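Local structure of KLLA0E08119p (3VA7) at residues 941-946 with 958-963; 962-967 with 1043-1048; 976-981 with 1025-1030. The protein probably catalyses the ATP- and biotin-dependent carboxylation of urea to urea-1-carboxylate, this chain being the carboxylase part of a larger urea-degrading enzyme. One frame throughout, in Å; residues are numbered along the deposited sequence.

All three contacts lie in the carboxyltransferase part of the chain, where helices rest on a mixed sheet. Contacts 1 and 2 both use helix 960-967, and their centres are about 8 Å apart. Contact 3 brings in the following helix, 972-979, with its centre about 8 Å from that of contact 2 and about 15 Å from that of contact 1. Strands 1045-1049 and 1024-1028 are neighbours, joined by a probable hydrogen bond from Ile1027 N to Gln1045 O (2.7 Å). Urea is bound at Gly1043 and Tyr1044 in contact 2; the side chain of Asn960 (contact 1) is about 10 Å from the bound urea, and so is the side chain of Ile1027 (contact 3).

Contact 1 of 3, residues 941-946 with 958-963; sequences DCVTRY and PNNVDF
Val943 is the residue of helix 937-949 that meets the 958-963 segment, touching Pro958 and Asn960 with its two methyl groups. After Cys942, which lays its side chain on Leu1046 of strand 1045-1049, comes Val943, whose branches divide the work. CG1, anti to the backbone N (chi1 -174°), rests 3.5 Å from Pro958 O, so it packs against the main chain just after the cis peptide bond that precedes the proline. CG2 goes to the side chain of Asn960, with CG2 4.0 Å from Asn960 CG. The two side chains approach from opposite directions, and the methyl groups meet the amide end of the asparagine by packing alone. Both are buried, whereas Pro958 lies at the exposed margin.

The arrangement is a helix side packed against the beginning of a second helix, within the carboxyltransferase region. Asn959 is the N-cap of that second helix: its OD1 accepts from Asp962 N at 2.7 Å, with an N-H...O angle of 163° and the donor in the carbonyl plane. Its ND2 is tied to Glu935, which fixes the rotation of the capping amide. The first helical bond, Phe963 N to Asn959 O, follows directly.

Further along 941-946, Arg945 holds the helical bond from its N to Asp941 O at 2.9 Å and sends its guanidinium group to a salt bridge with Glu1199. Tyr946 ends the segment, with its hydroxyl bonded to Pro1015 O and its ring edge-to-face with Tyr1013.

Contact 2 of 3, residues 962-967 with 1043-1048; sequences DFIADV and GYQLVG. With URE (urea), chain C.
Phe963 and Ile964 close on one strand residue, Gln1045, and almost all of the packing in this contact is concentrated there. The aromatic side chain and the glutamine cross at about a right angle, with ring and amide planes 53° apart; Phe963 CD2 is 3.9 Å from Gln1045 CD. Val967 CG1, from the next turn of the helix, covers a face of the same ring, near its rim. Ile964 slides past the glutamine in the opposite direction and sets its CD1 3.7 Å from Gln1045 CB. The glutamine chain bends at chi2 (-61°), which leaves CB and CG for the isoleucine and carries the amide across to the phenylalanine.

This is a helix laid on a beta sheet: strand 1045-1049 runs antiparallel to both 922-934 and 1024-1028, and Gln1045 pairs through its backbone with Ile1027. Beyond Gln1045 the fit slackens. Leu1046 points away from the helix, and Val1047 CG2 comes no nearer than 5.0 Å to Ile964 CG1. Asp962, on the exposed side of the helix, takes no part and instead forms a salt bridge with Arg972.

At the other end of the strand segment lies the bound urea, whose N1 is nearest Gly1043 N. The ring of Tyr1044 sits beside it, CD2 3.2 Å from the urea C, and the phenol OH is hydrogen-bonded to Asp728. With a leucine in place of Tyr1044, Asp728 would probably lose its hydroxyl partner and the urea the ring that walls one side of its pocket. Tyr1035 OH bonds to Tyr1044 N.

Contact 3 of 3, residues 976-981 with 1025-1030; sequences KNMLYS and VGIGGM
Two consecutive bends bring the end of Met978 to Ile1027: CG stands between the backbone N and the carbonyl carbon (chi1 89°), and the chain turns again at chi2 (81°). Its CE then reaches Ile1027 CD1 at 4.0 Å, the two side chains meeting tip to tip. Leu979 arrives differently. Its CG lies anti to the carbonyl carbon, and the side chain slides past that of Ile1027 in the opposite direction, with CD2 3.9 Å from Ile1027 CD1. One terminal methyl of the isoleucine thus receives both residues of the helix.

Val1025, two residues back on the strand, also faces the helix, but its CG1 stays 4.6 Å from Leu979 CD2. Val1047 of the adjoining strand touches Leu979, Val1025 and Ile1027, extending the apolar layer between helix 972-979 and the mixed sheet of the carboxyltransferase region.

Behind this packing the helix comes to its end. Tyr980 is the first residue to leave helical geometry, and its hydroxyl is bonded to Met932 O. Ser981 N bonds to Met978 O, while Ser981 OG donates to Asn977 O at 2.9 Å from above the carbonyl plane, 38° out of it.

Between helix and strand everything that touches is a methyl group of a buried side chain, so apolar packing and the exclusion of water hold them together here, and their orientation rests on fit rather than on a directional bond between the two segments.

Contact 1 of 3, residues 941-946 with 958-963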
ATOM      1  N   ASP A 941       2.626  22.737  -8.353  1.00 27.49           N
ATOM      2  CA  ASP A 941       2.903  22.893  -6.924  1.00 28.18           C
ATOM      3  C   ASP A 941       4.186  22.173  -6.509  1.00 29.15           C
ATOM      4  O   ASP A 941       4.754  22.486  -5.435  1.00 29.14           O
ATOM      5  CB  ASP A 941       1.742  22.443  -6.045  1.00 26.75           C
ATOM      6  CG  ASP A 941       1.782  23.084  -4.666  1.00 30.61           C
ATOM      7  OD1 ASP A 941       2.014  24.321  -4.535  1.00 38.15           O
ATOM      8  OD2 ASP A 941       1.568  22.390  -3.670  1.00 33.24           O
ATOM      9  N   CYS A 942       4.631  21.196  -7.340  1.00 29.03           N
ATOM     10  CA  CYS A 942       5.792  20.366  -6.980  1.00 29.09           C
ATOM     11  C   CYS A 942       6.990  21.244  -7.163  1.00 28.47           C
ATOM     12  O   CYS A 942       7.896  21.213  -6.367  1.00 29.04           O
ATOM     13  CB  CYS A 942       5.935  19.116  -7.862  1.00 29.21           C
ATOM     14  SG  CYS A 942       4.891  17.697  -7.476  1.00 32.24           S
ATOM     15  N   VAL A 943       6.965  22.052  -8.211  1.00 28.73           N
ATOM     16  CA  VAL A 943       8.018  23.028  -8.440  1.00 29.49           C
ATOM     17  C   VAL A 943       7.965  24.115  -7.371  1.00 30.19           C
ATOM     18  O   VAL A 943       9.011  24.540  -6.854  1.00 32.00           O
ATOM     19  CB  VAL A 943       7.959  23.666  -9.837  1.00 29.78           C
ATOM     20  CG1 VAL A 943       9.160  24.546 -10.017  1.00 28.95           C
ATOM     21  CG2 VAL A 943       7.890  22.589 -10.959  1.00 28.20           C
ATOM     22  N   THR A 944       6.770  24.552  -6.999  1.00 29.34           N
ATOM     23  CA  THR A 944       6.675  25.549  -5.966  1.00 28.34           C
ATOM     24  C   THR A 944       7.353  25.103  -4.679  1.00 27.93           C
ATOM     25  O   THR A 944       8.172  25.805  -4.116  1.00 28.36           O
ATOM     26  CB  THR A 944       5.215  26.034  -5.743  1.00 29.53           C
ATOM     27  OG1 THR A 944       4.828  26.825  -6.889  1.00 27.78           O
ATOM     28  CG2 THR A 944       5.087  26.838  -4.385  1.00 24.12           C
ATOM     29  N   ARG A 945       7.003  23.937  -4.215  1.00 27.92           N
ATOM     30  CA  ARG A 945       7.606  23.403  -3.024  1.00 28.35           C
ATOM     31  C   ARG A 945       9.162  23.364  -3.186  1.00 28.91           C
ATOM     32  O   ARG A 945       9.952  23.627  -2.248  1.00 28.84           O
ATOM     33  CB  ARG A 945       7.027  22.009  -2.810  1.00 28.20           C
ATOM     34  CG  ARG A 945       7.884  21.093  -1.982  1.00 28.18           C
ATOM     35  CD  ARG A 945       7.084  19.896  -1.364  1.00 28.04           C
ATOM     36  NE  ARG A 945       8.005  19.255  -0.413  1.00 31.71           N
ATOM     37  CZ  ARG A 945       7.706  18.291   0.447  1.00 30.56           C
ATOM     38  NH1 ARG A 945       6.478  17.755   0.496  1.00 24.28           N
ATOM     39  NH2 ARG A 945       8.685  17.842   1.226  1.00 29.85           N
ATOM     40  N   TYR A 946       9.618  23.062  -4.391  1.00 28.06           N
ATOM     41  CA  TYR A 946      11.046  22.987  -4.576  1.00 28.00           C
ATOM     42  C   TYR A 946      11.665  24.400  -4.468  1.00 28.26           C
ATOM     43  O   TYR A 946      12.728  24.590  -3.873  1.00 28.29           O
ATOM     44  CB  TYR A 946      11.346  22.296  -5.899  1.00 27.36           C
ATOM     45  CG  TYR A 946      12.770  22.190  -6.161  1.00 26.36           C
ATOM     46  CD1 TYR A 946      13.522  21.173  -5.567  1.00 29.96           C
ATOM     47  CD2 TYR A 946      13.418  23.148  -6.949  1.00 24.96           C
ATOM     48  CE1 TYR A 946      14.919  21.092  -5.777  1.00 28.78           C
ATOM     49  CE2 TYR A 946      14.803  23.076  -7.173  1.00 24.91           C
ATOM     50  CZ  TYR A 946      15.530  22.034  -6.586  1.00 27.67           C
ATOM     51  OH  TYR A 946      16.882  21.923  -6.830  1.00 35.18           O
ATOM     52  N   PRO A 958      11.767  29.695 -12.764  1.00 28.95           N
ATOM     53  CA  PRO A 958      10.667  29.221 -11.920  1.00 29.18           C
ATOM     54  C   PRO A 958       9.745  28.182 -12.573  1.00 28.68           C
ATOM     55  O   PRO A 958       9.036  27.477 -11.847  1.00 29.00           O
ATOM     56  CB  PRO A 958       9.886  30.533 -11.624  1.00 29.82           C
ATOM     57  CG  PRO A 958      10.087  31.368 -12.839  1.00 28.47           C
ATOM     58  CD  PRO A 958      11.492  31.027 -13.340  1.00 28.88           C
ATOM     59  N   ASN A 959       9.767  28.092 -13.906  1.00 27.93           N
ATOM     60  CA  ASN A 959       8.891  27.211 -14.658  1.00 27.96           C
ATOM     61  C   ASN A 959       9.690  26.251 -15.572  1.00 28.73           C
ATOM     62  O   ASN A 959      10.364  26.710 -16.517  1.00 28.68           O
ATOM     63  CB  ASN A 959       7.911  28.031 -15.523  1.00 27.58           C
ATOM     64  CG  ASN A 959       7.006  27.134 -16.418  1.00 28.92           C
ATOM     65  OD1 ASN A 959       7.472  26.579 -17.436  1.00 28.94           O
ATOM     66  ND2 ASN A 959       5.711  26.987 -16.033  1.00 24.33           N
ATOM     67  N   ASN A 960       9.565  24.935 -15.336  1.00 27.77           N
ATOM     68  CA  ASN A 960      10.377  23.929 -16.025  1.00 26.18           C
ATOM     69  C   ASN A 960      10.110  23.897 -17.547  1.00 27.08           C
ATOM     70  O   ASN A 960      11.045  23.704 -18.385  1.00 27.56           O
ATOM     71  CB  ASN A 960      10.207  22.541 -15.390  1.00 24.55           C
ATOM     72  CG  ASN A 960      10.656  22.479 -13.907  1.00 25.93           C
ATOM     73  OD1 ASN A 960      11.187  23.456 -13.333  1.00 26.05           O
ATOM     74  ND2 ASN A 960      10.444  21.315 -13.274  1.00 23.37           N
ATOM     75  N   VAL A 961       8.858  24.108 -17.948  1.00 26.93           N
ATOM     76  CA  VAL A 961       8.558  23.981 -19.366  1.00 25.00           C
ATOM     77  C   VAL A 961       9.194  25.116 -20.094  1.00 26.71           C
ATOM     78  O   VAL A 961       9.768  24.911 -21.170  1.00 27.64           O
ATOM     79  CB  VAL A 961       7.070  23.871 -19.630  1.00 25.43           C
ATOM     80  CG1 VAL A 961       6.703  24.166 -21.154  1.00 23.09           C
ATOM     81  CG2 VAL A 961       6.563  22.506 -19.142  1.00 19.09           C
ATOM     82  N   ASP A 962       9.185  26.300 -19.480  1.00 27.74           N
ATOM     83  CA  ASP A 962       9.866  27.458 -20.048  1.00 29.09           C
ATOM     84  C   ASP A 962      11.392  27.306 -20.236  1.00 29.32           C
ATOM     85  O   ASP A 962      11.927  27.687 -21.279  1.00 30.14           O
ATOM     86  CB  ASP A 962       9.568  28.702 -19.223  1.00 30.73           C
ATOM     87  CG  ASP A 962       8.144  29.186 -19.389  1.00 32.98           C
ATOM     88  OD1 ASP A 962       7.538  28.964 -20.452  1.00 36.54           O
ATOM     89  OD2 ASP A 962       7.639  29.807 -18.438  1.00 39.47           O
ATOM     90  N   PHE A 963      12.082  26.770 -19.239  1.00 28.78           N
ATOM     91  CA  PHE A 963      13.406  26.255 -19.436  1.00 29.56           C
ATOM     92  C   PHE A 963      13.570  25.298 -20.659  1.00 30.78           C
ATOM     93  O   PHE A 963      14.442  25.564 -21.509  1.00 30.32           O
ATOM     94  CB  PHE A 963      13.886  25.578 -18.171  1.00 29.98           C
ATOM     95  CG  PHE A 963      15.129  24.798 -18.363  1.00 30.63           C
ATOM     96  CD1 PHE A 963      16.330  25.443 -18.621  1.00 34.62           C
ATOM     97  CD2 PHE A 963      15.102  23.406 -18.331  1.00 30.95           C
ATOM     98  CE1 PHE A 963      17.503  24.706 -18.835  1.00 33.05           C
ATOM     99  CE2 PHE A 963      16.240  22.679 -18.529  1.00 28.73           C
ATOM    100  CZ  PHE A 963      17.434  23.312 -18.791  1.00 32.04           C
TER

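Contact 2 of 3, residues 962-967 with 1043-1048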
ATOM      1  N   ASP A 962       9.185  26.300 -19.480  1.00 27.74           N
ATOM      2  CA  ASP A 962       9.866  27.458 -20.048  1.00 29.09           C
ATOM      3  C   ASP A 962      11.392  27.306 -20.236  1.00 29.32           C
ATOM      4  O   ASP A 962      11.927  27.687 -21.279  1.00 30.14           O
ATOM      5  CB  ASP A 962       9.568  28.702 -19.223  1.00 30.73           C
ATOM      6  CG  ASP A 962       8.144  29.186 -19.389  1.00 32.98           C
ATOM      7  OD1 ASP A 962       7.538  28.964 -20.452  1.00 36.54           O
ATOM      8  OD2 ASP A 962       7.639  29.807 -18.438  1.00 39.47           O
ATOM      9  N   PHE A 963      12.082  26.770 -19.239  1.00 28.78           N
ATOM     10  CA  PHE A 963      13.406  26.255 -19.436  1.00 29.56           C
ATOM     11  C   PHE A 963      13.570  25.298 -20.659  1.00 30.78           C
ATOM     12  O   PHE A 963      14.442  25.564 -21.509  1.00 30.32           O
ATOM     13  CB  PHE A 963      13.886  25.578 -18.171  1.00 29.98           C
ATOM     14  CG  PHE A 963      15.129  24.798 -18.363  1.00 30.63           C
ATOM     15  CD1 PHE A 963      16.330  25.443 -18.621  1.00 34.62           C
ATOM     16  CD2 PHE A 963      15.102  23.406 -18.331  1.00 30.95           C
ATOM     17  CE1 PHE A 963      17.503  24.706 -18.835  1.00 33.05           C
ATOM     18  CE2 PHE A 963      16.240  22.679 -18.529  1.00 28.73           C
ATOM     19  CZ  PHE A 963      17.434  23.312 -18.791  1.00 32.04           C
ATOM     20  N   ILE A 964      12.771  24.214 -20.765  1.00 30.74           N
ATOM     21  CA  ILE A 964      12.906  23.358 -21.936  1.00 31.66           C
ATOM     22  C   ILE A 964      12.780  24.253 -23.163  1.00 31.99           C
ATOM     23  O   ILE A 964      13.646  24.229 -24.065  1.00 31.93           O
ATOM     24  CB  ILE A 964      11.789  22.267 -22.174  1.00 32.64           C
ATOM     25  CG1 ILE A 964      11.539  21.256 -21.027  1.00 31.86           C
ATOM     26  CG2 ILE A 964      12.024  21.583 -23.535  1.00 32.43           C
ATOM     27  CD1 ILE A 964      12.612  21.120 -20.077  1.00 37.34           C
ATOM     28  N   ALA A 965      11.701  25.036 -23.203  1.00 31.96           N
ATOM     29  CA  ALA A 965      11.434  25.900 -24.384  1.00 32.32           C
ATOM     30  C   ALA A 965      12.595  26.817 -24.688  1.00 32.47           C
ATOM     31  O   ALA A 965      13.067  26.877 -25.817  1.00 33.27           O
ATOM     32  CB  ALA A 965      10.182  26.695 -24.215  1.00 31.36           C
ATOM     33  N   ASP A 966      13.087  27.499 -23.677  1.00 33.36           N
ATOM     34  CA  ASP A 966      14.157  28.477 -23.873  1.00 35.68           C
ATOM     35  C   ASP A 966      15.495  27.853 -24.323  1.00 35.94           C
ATOM     36  O   ASP A 966      16.148  28.359 -25.233  1.00 36.34           O
ATOM     37  CB  ASP A 966      14.289  29.314 -22.591  1.00 36.67           C
ATOM     38  CG  ASP A 966      15.236  30.513 -22.711  1.00 41.99           C
ATOM     39  OD1 ASP A 966      15.656  30.976 -21.616  1.00 50.80           O
ATOM     40  OD2 ASP A 966      15.547  31.036 -23.819  1.00 42.96           O
ATOM     41  N   VAL A 967      15.907  26.744 -23.706  1.00 36.41           N
ATOM     42  CA  VAL A 967      17.224  26.187 -24.002  1.00 35.51           C
ATOM     43  C   VAL A 967      17.220  25.551 -25.394  1.00 35.52           C
ATOM     44  O   VAL A 967      18.255  25.452 -26.093  1.00 36.20           O
ATOM     45  CB  VAL A 967      17.773  25.308 -22.860  1.00 34.64           C
ATOM     46  CG1 VAL A 967      16.978  23.991 -22.730  1.00 36.53           C
ATOM     47  CG2 VAL A 967      19.254  25.041 -23.064  1.00 34.38           C
ATOM     48  N   GLY A1043      14.102  14.377 -10.203  1.00 25.78           N
ATOM     49  CA  GLY A1043      15.084  15.315 -10.677  1.00 25.62           C
ATOM     50  C   GLY A1043      14.732  15.769 -12.068  1.00 25.44           C
ATOM     51  O   GLY A1043      15.350  16.719 -12.571  1.00 26.74           O
ATOM     52  N   TYR A1044      13.771  15.114 -12.711  1.00 24.48           N
ATOM     53  CA  TYR A1044      13.364  15.538 -14.085  1.00 24.55           C
ATOM     54  C   TYR A1044      12.547  16.873 -14.094  1.00 23.28           C
ATOM     55  O   TYR A1044      11.895  17.223 -13.091  1.00 22.99           O
ATOM     56  CB  TYR A1044      12.530  14.458 -14.751  1.00 23.83           C
ATOM     57  CG  TYR A1044      13.290  13.295 -15.366  1.00 27.01           C
ATOM     58  CD1 TYR A1044      12.865  12.736 -16.593  1.00 28.31           C
ATOM     59  CD2 TYR A1044      14.392  12.708 -14.726  1.00 25.23           C
ATOM     60  CE1 TYR A1044      13.536  11.669 -17.164  1.00 26.98           C
ATOM     61  CE2 TYR A1044      15.048  11.609 -15.278  1.00 24.15           C
ATOM     62  CZ  TYR A1044      14.614  11.103 -16.504  1.00 27.36           C
ATOM     63  OH  TYR A1044      15.262  10.034 -17.089  1.00 25.81           O
ATOM     64  N   GLN A1045      12.603  17.589 -15.219  1.00 22.60           N
ATOM     65  CA  GLN A1045      11.777  18.777 -15.504  1.00 21.66           C
ATOM     66  C   GLN A1045      10.321  18.401 -15.635  1.00 21.51           C
ATOM     67  O   GLN A1045       9.963  17.504 -16.392  1.00 22.58           O
ATOM     68  CB  GLN A1045      12.275  19.489 -16.760  1.00 21.55           C
ATOM     69  CG  GLN A1045      13.790  19.904 -16.678  1.00 23.39           C
ATOM     70  CD  GLN A1045      14.082  20.877 -15.554  1.00 27.57           C
ATOM     71  OE1 GLN A1045      15.225  20.972 -15.062  1.00 31.31           O
ATOM     72  NE2 GLN A1045      13.062  21.607 -15.126  1.00 25.42           N
ATOM     73  N   LEU A1046       9.475  19.056 -14.864  1.00 21.30           N
ATOM     74  CA  LEU A1046       8.077  18.673 -14.737  1.00 21.62           C
ATOM     75  C   LEU A1046       7.169  19.404 -15.727  1.00 22.88           C
ATOM     76  O   LEU A1046       7.199  20.599 -15.861  1.00 23.65           O
ATOM     77  CB  LEU A1046       7.592  18.875 -13.293  1.00 20.04           C
ATOM     78  CG  LEU A1046       8.502  18.326 -12.193  1.00 20.42           C
ATOM     79  CD1 LEU A1046       7.982  18.685 -10.826  1.00 16.25           C
ATOM     80  CD2 LEU A1046       8.768  16.778 -12.306  1.00 22.31           C
ATOM     81  N   VAL A1047       6.271  18.656 -16.350  1.00 24.39           N
ATOM     82  CA  VAL A1047       5.644  19.062 -17.590  1.00 23.18           C
ATOM     83  C   VAL A1047       4.127  18.818 -17.501  1.00 24.40           C
ATOM     84  O   VAL A1047       3.344  19.519 -18.135  1.00 25.94           O
ATOM     85  CB  VAL A1047       6.405  18.251 -18.625  1.00 23.85           C
ATOM     86  CG1 VAL A1047       5.610  17.218 -19.424  1.00 21.40           C
ATOM     87  CG2 VAL A1047       7.415  19.061 -19.314  1.00 25.10           C
ATOM     88  N   GLY A1048       3.676  17.883 -16.667  1.00 23.43           N
ATOM     89  CA  GLY A1048       2.249  17.597 -16.619  1.00 23.01           C
ATOM     90  C   GLY A1048       1.979  16.303 -15.895  1.00 23.47           C
ATOM     91  O   GLY A1048       2.893  15.746 -15.255  1.00 24.57           O
TER
HETATM   92  C   URE C1902      13.840  11.087 -11.986  1.00 40.09           C
HETATM   93  O   URE C1902      13.045  10.389 -12.664  1.00 39.84           O
HETATM   94  N1  URE C1902      13.432  12.041 -11.187  1.00 39.48           N
HETATM   95  N2  URE C1902      15.178  10.986 -11.987  1.00 40.68           N

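Contact 3 of 3, residues 976-981 with 1025-1030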
ATOM      1  N   LYS A 976       4.609  21.517 -25.462  1.00 34.28           N
ATOM      2  CA  LYS A 976       3.351  20.850 -25.219  1.00 35.54           C
ATOM      3  C   LYS A 976       3.008  19.977 -26.426  1.00 35.64           C
ATOM      4  O   LYS A 976       2.564  18.872 -26.249  1.00 37.11           O
ATOM      5  CB  LYS A 976       2.258  21.853 -24.910  1.00 35.44           C
ATOM      6  CG  LYS A 976       0.900  21.250 -24.657  1.00 38.17           C
ATOM      7  CD  LYS A 976      -0.214  22.319 -24.460  1.00 43.47           C
ATOM      8  CE  LYS A 976      -0.806  22.733 -25.802  1.00 47.08           C
ATOM      9  NZ  LYS A 976      -1.588  24.010 -25.739  1.00 54.35           N
ATOM     10  N   ASN A 977       3.243  20.463 -27.642  1.00 35.78           N
ATOM     11  CA  ASN A 977       2.924  19.713 -28.836  1.00 35.86           C
ATOM     12  C   ASN A 977       3.705  18.436 -28.937  1.00 35.91           C
ATOM     13  O   ASN A 977       3.144  17.424 -29.400  1.00 36.51           O
ATOM     14  CB  ASN A 977       3.188  20.503 -30.122  1.00 36.53           C
ATOM     15  CG  ASN A 977       2.202  21.641 -30.347  1.00 38.74           C
ATOM     16  OD1 ASN A 977       1.046  21.628 -29.846  1.00 36.99           O
ATOM     17  ND2 ASN A 977       2.657  22.649 -31.135  1.00 39.21           N
ATOM     18  N   MET A 978       4.990  18.450 -28.550  1.00 35.01           N
ATOM     19  CA  MET A 978       5.731  17.224 -28.688  1.00 34.55           C
ATOM     20  C   MET A 978       5.269  16.208 -27.682  1.00 34.30           C
ATOM     21  O   MET A 978       5.103  15.041 -28.044  1.00 34.96           O
ATOM     22  CB  MET A 978       7.234  17.381 -28.751  1.00 34.52           C
ATOM     23  CG  MET A 978       7.902  17.365 -27.494  1.00 36.96           C
ATOM     24  SD  MET A 978       8.209  15.744 -26.761  1.00 38.30           S
ATOM     25  CE  MET A 978       9.314  16.344 -25.493  1.00 32.78           C
ATOM     26  N   LEU A 979       4.952  16.635 -26.466  1.00 32.46           N
ATOM     27  CA  LEU A 979       4.415  15.689 -25.520  1.00 31.83           C
ATOM     28  C   LEU A 979       3.182  14.952 -26.028  1.00 32.73           C
ATOM     29  O   LEU A 979       2.932  13.779 -25.656  1.00 33.07           O
ATOM     30  CB  LEU A 979       4.113  16.375 -24.215  1.00 31.95           C
ATOM     31  CG  LEU A 979       5.389  16.864 -23.541  1.00 30.98           C
ATOM     32  CD1 LEU A 979       5.025  17.978 -22.639  1.00 30.83           C
ATOM     33  CD2 LEU A 979       5.993  15.682 -22.771  1.00 32.42           C
ATOM     34  N   TYR A 980       2.422  15.599 -26.906  1.00 32.48           N
ATOM     35  CA  TYR A 980       1.205  14.968 -27.425  1.00 32.26           C
ATOM     36  C   TYR A 980       1.396  14.400 -28.834  1.00 31.63           C
ATOM     37  O   TYR A 980       0.437  13.974 -29.461  1.00 31.36           O
ATOM     38  CB  TYR A 980       0.032  15.966 -27.427  1.00 32.41           C
ATOM     39  CG  TYR A 980      -0.437  16.388 -26.063  1.00 33.42           C
ATOM     40  CD1 TYR A 980      -0.914  15.447 -25.169  1.00 31.70           C
ATOM     41  CD2 TYR A 980      -0.418  17.722 -25.673  1.00 30.42           C
ATOM     42  CE1 TYR A 980      -1.381  15.808 -23.945  1.00 33.85           C
ATOM     43  CE2 TYR A 980      -0.891  18.092 -24.435  1.00 31.13           C
ATOM     44  CZ  TYR A 980      -1.386  17.126 -23.555  1.00 33.86           C
ATOM     45  OH  TYR A 980      -1.872  17.430 -22.261  1.00 31.66           O
ATOM     46  N   SER A 981       2.609  14.423 -29.365  1.00 31.08           N
ATOM     47  CA  SER A 981       2.806  13.703 -30.645  1.00 31.38           C
ATOM     48  C   SER A 981       3.968  12.683 -30.660  1.00 30.30           C
ATOM     49  O   SER A 981       4.108  11.929 -31.587  1.00 30.38           O
ATOM     50  CB  SER A 981       2.886  14.686 -31.839  1.00 30.59           C
ATOM     51  OG  SER A 981       3.841  15.662 -31.590  1.00 30.89           O
ATOM     52  N   VAL A1025       4.541  13.723 -15.112  1.00 21.12           N
ATOM     53  CA  VAL A1025       5.374  13.365 -16.216  1.00 20.46           C
ATOM     54  C   VAL A1025       6.586  14.279 -16.268  1.00 23.07           C
ATOM     55  O   VAL A1025       6.454  15.545 -16.121  1.00 25.37           O
ATOM     56  CB  VAL A1025       4.573  13.469 -17.506  1.00 21.28           C
ATOM     57  CG1 VAL A1025       5.463  13.408 -18.776  1.00 15.73           C
ATOM     58  CG2 VAL A1025       3.447  12.381 -17.522  1.00 19.57           C
ATOM     59  N   GLY A1026       7.770  13.684 -16.457  1.00 22.83           N
ATOM     60  CA  GLY A1026       8.960  14.470 -16.503  1.00 23.71           C
ATOM     61  C   GLY A1026       9.799  14.370 -17.764  1.00 25.37           C
ATOM     62  O   GLY A1026       9.642  13.425 -18.582  1.00 24.74           O
ATOM     63  N   ILE A1027      10.704  15.353 -17.914  1.00 25.75           N
ATOM     64  CA  ILE A1027      11.642  15.364 -19.011  1.00 26.70           C
ATOM     65  C   ILE A1027      12.975  15.678 -18.427  1.00 27.94           C
ATOM     66  O   ILE A1027      13.175  16.710 -17.799  1.00 26.67           O
ATOM     67  CB  ILE A1027      11.264  16.323 -20.168  1.00 26.67           C
ATOM     68  CG1 ILE A1027       9.837  16.048 -20.648  1.00 27.59           C
ATOM     69  CG2 ILE A1027      12.231  16.207 -21.340  1.00 24.11           C
ATOM     70  CD1 ILE A1027       9.719  14.967 -21.740  1.00 26.16           C
ATOM     71  N   GLY A1028      13.897  14.732 -18.626  1.00 30.33           N
ATOM     72  CA  GLY A1028      15.256  14.817 -18.069  1.00 30.70           C
ATOM     73  C   GLY A1028      16.212  14.679 -19.208  1.00 31.48           C
ATOM     74  O   GLY A1028      16.368  13.561 -19.782  1.00 32.49           O
ATOM     75  N   GLY A1029      16.853  15.796 -19.552  1.00 30.79           N
ATOM     76  CA  GLY A1029      17.618  15.856 -20.807  1.00 30.77           C
ATOM     77  C   GLY A1029      16.641  15.481 -21.908  1.00 30.86           C
ATOM     78  O   GLY A1029      15.569  16.082 -22.017  1.00 31.18           O
ATOM     79  N   MET A1030      16.952  14.463 -22.698  1.00 30.78           N
ATOM     80  CA  MET A1030      15.971  14.037 -23.732  1.00 30.45           C
ATOM     81  C   MET A1030      14.981  12.934 -23.303  1.00 28.84           C
ATOM     82  O   MET A1030      14.134  12.524 -24.103  1.00 28.64           O
ATOM     83  CB  MET A1030      16.684  13.623 -24.996  1.00 30.56           C
ATOM     84  CG  MET A1030      16.969  12.159 -25.100  1.00 34.78           C
ATOM     85  SD  MET A1030      18.368  11.886 -26.215  1.00 42.10           S
ATOM     86  CE  MET A1030      18.361  10.095 -26.399  1.00 39.11           C
TER